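Local coordinates for VMB-1 (Vibrio alginolyticus, PDB 6JV4), which probably hydrolyses beta-lactam antibiotics to substituted beta-amino acids, as a monomeric, zinc-dependent metallo-beta-lactamase of subclass B1, at residues Thr47-Asp53 with Leu73-Val79; Pro140-His144 with Gly162-Lys166. All coordinates share one frame; numbering follows the deposited sequence.

Contact 1: residues Thr47-Asp53 with Leu73-Val79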
loop_
_atom_site.group_PDB
_atom_site.type_symbol
_atom_site.label_atom_id
_atom_site.label_comp_id
_atom_site.label_asym_id
_atom_site.label_seq_id
_atom_site.Cartn_x
_atom_site.Cartn_y
_atom_site.Cartn_z
ATOM N N THR A 47 17.057 -6.862 12.521
ATOM C CA THR A 47 16.163 -6.825 13.705
ATOM C C THR A 47 15.162 -5.679 13.580
ATOM O O THR A 47 14.469 -5.438 14.565
ATOM C CB THR A 47 16.924 -6.722 15.029
ATOM O OG1 THR A 47 17.706 -5.537 14.976
ATOM C CG2 THR A 47 17.768 -7.953 15.265
ATOM N N GLU A 48 15.140 -4.979 12.443
ATOM C CA GLU A 48 14.214 -3.839 12.268
ATOM C C GLU A 48 13.059 -4.293 11.370
ATOM O O GLU A 48 13.265 -5.055 10.428
ATOM C CB GLU A 48 14.946 -2.634 11.700
ATOM C CG GLU A 48 16.114 -2.201 12.576
ATOM C CD GLU A 48 16.872 -1.018 12.008
ATOM O OE1 GLU A 48 16.934 -0.877 10.767
ATOM O OE2 GLU A 48 17.426 -0.261 12.823
ATOM N N ALA A 49 11.864 -3.841 11.695
ATOM C CA ALA A 49 10.676 -4.110 10.868
ATOM C C ALA A 49 10.106 -2.784 10.401
ATOM O O ALA A 49 10.243 -1.741 11.087
ATOM C CB ALA A 49 9.622 -4.850 11.653
ATOM N N HIS A 50 9.384 -2.873 9.286
ATOM C CA HIS A 50 8.826 -1.689 8.620
ATOM C C HIS A 50 7.449 -2.036 8.094
ATOM O O HIS A 50 7.277 -3.161 7.605
ATOM C CB HIS A 50 9.749 -1.271 7.496
ATOM C CG HIS A 50 11.150 -1.013 7.930
ATOM N ND1 HIS A 50 11.580 0.253 8.243
ATOM C CD2 HIS A 50 12.221 -1.830 8.048
ATOM C CE1 HIS A 50 12.880 0.199 8.537
ATOM N NE2 HIS A 50 13.287 -1.050 8.414
ATOM N N MET A 51 6.501 -1.134 8.235
ATOM C CA MET A 51 5.144 -1.336 7.665
ATOM C C MET A 51 5.031 -0.644 6.318
ATOM O O MET A 51 5.493 0.520 6.176
ATOM C CB MET A 51 4.051 -0.779 8.582
ATOM C CG MET A 51 3.938 -1.485 9.841
ATOM S SD MET A 51 2.481 -0.762 10.713
ATOM C CE MET A 51 2.926 -1.307 12.355
ATOM N N ILE A 52 4.335 -1.287 5.388
ATOM C CA ILE A 52 3.842 -0.683 4.141
ATOM C C ILE A 52 2.315 -0.690 4.266
ATOM O O ILE A 52 1.757 -1.785 4.236
ATOM C CB ILE A 52 4.370 -1.433 2.905
ATOM C CG1 ILE A 52 5.910 -1.389 2.854
ATOM C CG2 ILE A 52 3.734 -0.852 1.657
ATOM C CD1 ILE A 52 6.460 -2.241 1.753
ATOM N N ASP A 53 1.748 0.487 4.513
ATOM C CA ASP A 53 0.338 0.713 4.901
ATOM C C ASP A 53 0.135 0.224 6.347
ATOM O O ASP A 53 0.799 -0.711 6.805
ATOM C CB ASP A 53 -0.664 0.141 3.908
ATOM C CG ASP A 53 -0.744 0.878 2.571
ATOM O OD1 ASP A 53 0.003 1.912 2.371
ATOM O OD2 ASP A 53 -1.672 0.508 1.784
ATOM N N LEU A 73 11.644 -7.994 17.202
ATOM C CA LEU A 73 11.951 -6.923 16.222
ATOM C C LEU A 73 11.549 -5.552 16.766
ATOM O O LEU A 73 10.659 -5.480 17.607
ATOM C CB LEU A 73 11.183 -7.250 14.940
ATOM C CG LEU A 73 11.472 -8.606 14.305
ATOM C CD1 LEU A 73 10.510 -8.875 13.156
ATOM C CD2 LEU A 73 12.926 -8.709 13.827
ATOM N N THR A 74 12.233 -4.507 16.306
ATOM C CA THR A 74 11.914 -3.082 16.543
ATOM C C THR A 74 11.135 -2.550 15.325
ATOM O O THR A 74 11.667 -2.615 14.197
ATOM C CB THR A 74 13.171 -2.238 16.729
ATOM O OG1 THR A 74 13.796 -2.812 17.872
ATOM C CG2 THR A 74 12.900 -0.785 17.028
ATOM N N ILE A 75 9.962 -1.983 15.560
ATOM C CA ILE A 75 9.206 -1.320 14.466
ATOM C C ILE A 75 9.823 0.066 14.258
ATOM O O ILE A 75 9.631 0.959 15.108
ATOM C CB ILE A 75 7.695 -1.359 14.772
ATOM C CG1 ILE A 75 6.930 -0.489 13.769
ATOM C CG2 ILE A 75 7.377 -0.962 16.220
ATOM C CD1 ILE A 75 6.936 -1.022 12.377
ATOM N N LYS A 76 10.553 0.232 13.161
ATOM C CA LYS A 76 11.400 1.407 12.843
ATOM C C LYS A 76 10.610 2.470 12.086
ATOM O O LYS A 76 10.783 3.683 12.347
ATOM C CB LYS A 76 12.616 1.029 11.988
ATOM C CG LYS A 76 13.827 0.616 12.806
ATOM C CD LYS A 76 14.366 1.749 13.672
ATOM C CE LYS A 76 15.498 1.310 14.572
ATOM N NZ LYS A 76 16.024 2.451 15.359
ATOM N N SER A 77 9.832 2.066 11.095
ATOM C CA SER A 77 9.159 3.098 10.284
ATOM C C SER A 77 8.010 2.462 9.524
ATOM O O SER A 77 7.945 1.258 9.457
ATOM C CB SER A 77 10.121 3.779 9.353
ATOM O OG SER A 77 10.518 2.896 8.294
ATOM N N ALA A 78 7.138 3.310 8.995
ATOM C CA ALA A 78 6.046 2.892 8.105
ATOM C C ALA A 78 6.017 3.862 6.939
ATOM O O ALA A 78 6.286 5.079 7.128
ATOM C CB ALA A 78 4.743 2.890 8.834
ATOM N N VAL A 79 5.615 3.367 5.774
ATOM C CA VAL A 79 5.299 4.218 4.612
ATOM C C VAL A 79 3.829 3.988 4.269
ATOM O O VAL A 79 3.336 2.835 4.378
ATOM C CB VAL A 79 6.200 3.947 3.394
ATOM C CG1 VAL A 79 6.074 2.519 2.874
ATOM C CG2 VAL A 79 5.951 4.949 2.278
#
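Strands 48-52 and 74-79 run as parallel neighbours, their axes 4.6 Å apart at closest and turned 43° against each other, and six backbone hydrogen bonds join their segments, from Thr-74 N to Thr-47 O at one end to Asp-53 N to Val-79 O at the other. The register slips midway: Ala-49 faces Ile-75, but Met-51 faces Ala-78, so strand 74-79 carries one extra residue, a beta bulge at Lys-76 and Ser-77. Beside this irregularity, Ser-77 OG meets His-50 ND1 at the ring edge and in its plane, 2.8 Å away; either group could be the donor. His-50 turns its ring beside its own backbone N (chi1 -56°), which turns ND1 to Ser-77 OG. Lys-76 CG lies 3.5 Å from Glu-48 CD, and a bend at the second torsion (-64°) carries CE to 3.0 Å from Glu-48 OE2. The charged ends meet less closely, Lys-76 NZ standing 4.0 Å from Glu-48 OE2 in a long salt bridge. On the face of Ala-49 and Met-51, Ile-75 reaches across with CD1 4.0 Å from Met-51 CG, while Met-51 CB rests 3.7 Å from Ala-78 CB. Helix 58-70 covers this side through Ile-65 and Ile-68, completing a beta-alpha-beta unit. Ile-52 CG1 and Val-79 CG1 lie side by side on the other face, 3.9 Å apart, and Phe-130 packs on Val-79. Beyond the strand, Asp-53 OD1 bonds to Thr-81 OG1, near the zinc ligand His-82. The faces thus differ in chemistry: one is apolar under helix 58-70, the other runs from the Glu-48 and Lys-76 pair through the His-50 to Ser-77 bond to Ile-52 and Val-79. The bulge costs buried Ser-77 N its partner, while Ser-77 OG is paired with His-50 ND1.

Contact 2: residues Pro140-His144 with Gly162-Lys166; sequences PGAGH and GCFVK. With ZN (zinc ion), chain E; ZN (zinc ion), chain F.
Phe-164, His-144 and Cys-163 join two loops of the metallo-beta-lactamase fold, and the latter two each deliver a ligand to the dinuclear zinc site. Residues 162-165 form a type I beta turn, closed by Val-165 N to Gly-162 O, that sends Cys-163 towards the metals and Phe-164 towards the loop of Pro-140. The Phe-164 ring takes Pro-140 CG over one face, a CH-pi contact 4.0 Å from the centroid and offset towards the rim near CZ. Extended from its backbone, with CG opposite N (chi1 -178°), the phenylalanine carries its ring into the curve of residues 140-143. Gly-143 offers its bare CA to the ring edge, 4.1 Å from Phe-164 CE1. Trp-184 of helix 184-194 stacks with the same ring, and its NE1 bonds to Phe-164 O. His-144 also has CG anti to N (chi1 169°), which brings the imidazole across Cys-163. Cys-163 CB sits over one face of that ring, 3.6 Å from the centroid, while the sulfur stands oblique to it and turns to its own metal. Closer to the backbone, His-144 CB lies 3.3 Å from Cys-163 O. With NE2 on zinc and the methylene against one face, the imidazole probably has little freedom to turn. His-82 and His-84 complete the protein ligands of the chain E zinc, whereas Asp-86 and His-205 join Cys-163 at the chain F zinc. His-144 NE2 holds the chain E zinc at 2.0 Å, Cys-163 SG holds the chain F zinc at 2.3 Å, and the two ions stand 3.7 Å apart.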
loop_
_atom_site.group_PDB
_atom_site.type_symbol
_atom_site.label_atom_id
_atom_site.label_comp_id
_atom_site.label_asym_id
_atom_site.label_seq_id
_atom_site.Cartn_x
_atom_site.Cartn_y
_atom_site.Cartn_z
ATOM N N PRO A 140 4.154 6.680 -9.788
ATOM C CA PRO A 140 3.942 6.478 -11.232
ATOM C C PRO A 140 3.083 7.558 -11.904
ATOM O O PRO A 140 2.927 7.569 -13.107
ATOM C CB PRO A 140 3.232 5.114 -11.199
ATOM C CG PRO A 140 2.340 5.216 -10.008
ATOM C CD PRO A 140 3.234 5.861 -8.981
ATOM N N GLY A 141 2.473 8.425 -11.093
ATOM C CA GLY A 141 1.430 9.339 -11.537
ATOM C C GLY A 141 0.078 8.976 -10.949
ATOM O O GLY A 141 -0.051 7.954 -10.248
ATOM N N ALA A 142 -0.937 9.774 -11.264
ATOM C CA ALA A 142 -2.287 9.557 -10.687
ATOM C C ALA A 142 -2.928 8.265 -11.185
ATOM O O ALA A 142 -2.683 7.832 -12.360
ATOM C CB ALA A 142 -3.102 10.775 -11.013
ATOM N N GLY A 143 -3.784 7.680 -10.359
ATOM C CA GLY A 143 -4.641 6.557 -10.773
ATOM C C GLY A 143 -5.819 6.454 -9.845
ATOM O O GLY A 143 -6.778 7.234 -9.968
ATOM N N HIS A 144 -5.739 5.542 -8.911
ATOM C CA HIS A 144 -6.757 5.401 -7.845
ATOM C C HIS A 144 -6.925 6.735 -7.104
ATOM O O HIS A 144 -8.084 7.119 -6.769
ATOM C CB HIS A 144 -6.353 4.273 -6.931
ATOM C CG HIS A 144 -7.179 4.220 -5.694
ATOM N ND1 HIS A 144 -8.502 3.831 -5.727
ATOM C CD2 HIS A 144 -6.908 4.557 -4.417
ATOM C CE1 HIS A 144 -8.959 3.861 -4.482
ATOM N NE2 HIS A 144 -8.030 4.279 -3.668
ATOM N N GLY A 162 -0.670 -1.509 -3.862
ATOM C CA GLY A 162 -1.665 -0.758 -3.108
ATOM C C GLY A 162 -2.920 -0.558 -3.918
ATOM O O GLY A 162 -3.207 -1.360 -4.859
ATOM N N CYS A 163 -3.684 0.480 -3.628
ATOM C CA CYS A 163 -4.995 0.628 -4.290
ATOM C C CYS A 163 -4.897 1.082 -5.742
ATOM O O CYS A 163 -5.912 1.053 -6.430
ATOM C CB CYS A 163 -5.911 1.493 -3.459
ATOM S SG CYS A 163 -6.276 0.616 -1.910
ATOM N N PHE A 164 -3.700 1.449 -6.216
ATOM C CA PHE A 164 -3.407 1.683 -7.634
ATOM C C PHE A 164 -3.549 0.401 -8.447
ATOM O O PHE A 164 -3.708 0.527 -9.721
ATOM C CB PHE A 164 -1.973 2.185 -7.705
ATOM C CG PHE A 164 -1.441 2.548 -9.063
ATOM C CD1 PHE A 164 -1.882 3.695 -9.702
ATOM C CD2 PHE A 164 -0.461 1.767 -9.660
ATOM C CE1 PHE A 164 -1.371 4.059 -10.932
ATOM C CE2 PHE A 164 -0.010 2.099 -10.929
ATOM C CZ PHE A 164 -0.429 3.262 -11.544
ATOM N N VAL A 165 -3.431 -0.764 -7.818
ATOM C CA VAL A 165 -3.548 -2.068 -8.547
ATOM C C VAL A 165 -4.791 -2.808 -8.041
ATOM O O VAL A 165 -4.948 -3.007 -6.825
ATOM C CB VAL A 165 -2.282 -2.926 -8.417
ATOM C CG1 VAL A 165 -2.419 -4.258 -9.134
ATOM C CG2 VAL A 165 -1.064 -2.130 -8.882
ATOM N N LYS A 166 -5.646 -3.213 -8.986
ATOM C CA LYS A 166 -6.837 -4.028 -8.658
ATOM C C LYS A 166 -6.457 -5.508 -8.739
ATOM O O LYS A 166 -5.489 -5.880 -9.406
ATOM C CB LYS A 166 -7.969 -3.722 -9.648
ATOM C CG LYS A 166 -8.336 -2.254 -9.784
ATOM C CD LYS A 166 -8.697 -1.589 -8.459
ATOM C CE LYS A 166 -9.979 -2.075 -7.828
ATOM N NZ LYS A 166 -10.325 -1.255 -6.633
HETATM ZN ZN ZN E . -8.130 4.483 -1.651
HETATM ZN ZN ZN F . -8.452 0.878 -1.066
#

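In the fold
From the N terminus, the chain lays down strands 13-16, 21-30 and 36-45 before contact 1, which closes the excursion through helix 58-70 and sets strand 74-79 between the central strand 48-52 and strand 100-104. Directly after it come the zinc ligands His-82, His-84 and Asp-86. The chain then finishes that sheet and enters the five-stranded one, where contact 2 closes the loop made by strands 150-153 and 158-162. The two contacts follow in series, neither nesting nor crossing. Their centres lie 23 Å apart, on opposite sides of the chain's centre, yet their nearest atoms come within about 5 Å where Asp-53, at the end of strand 48-52, approaches residues 162-163 beside the zinc site.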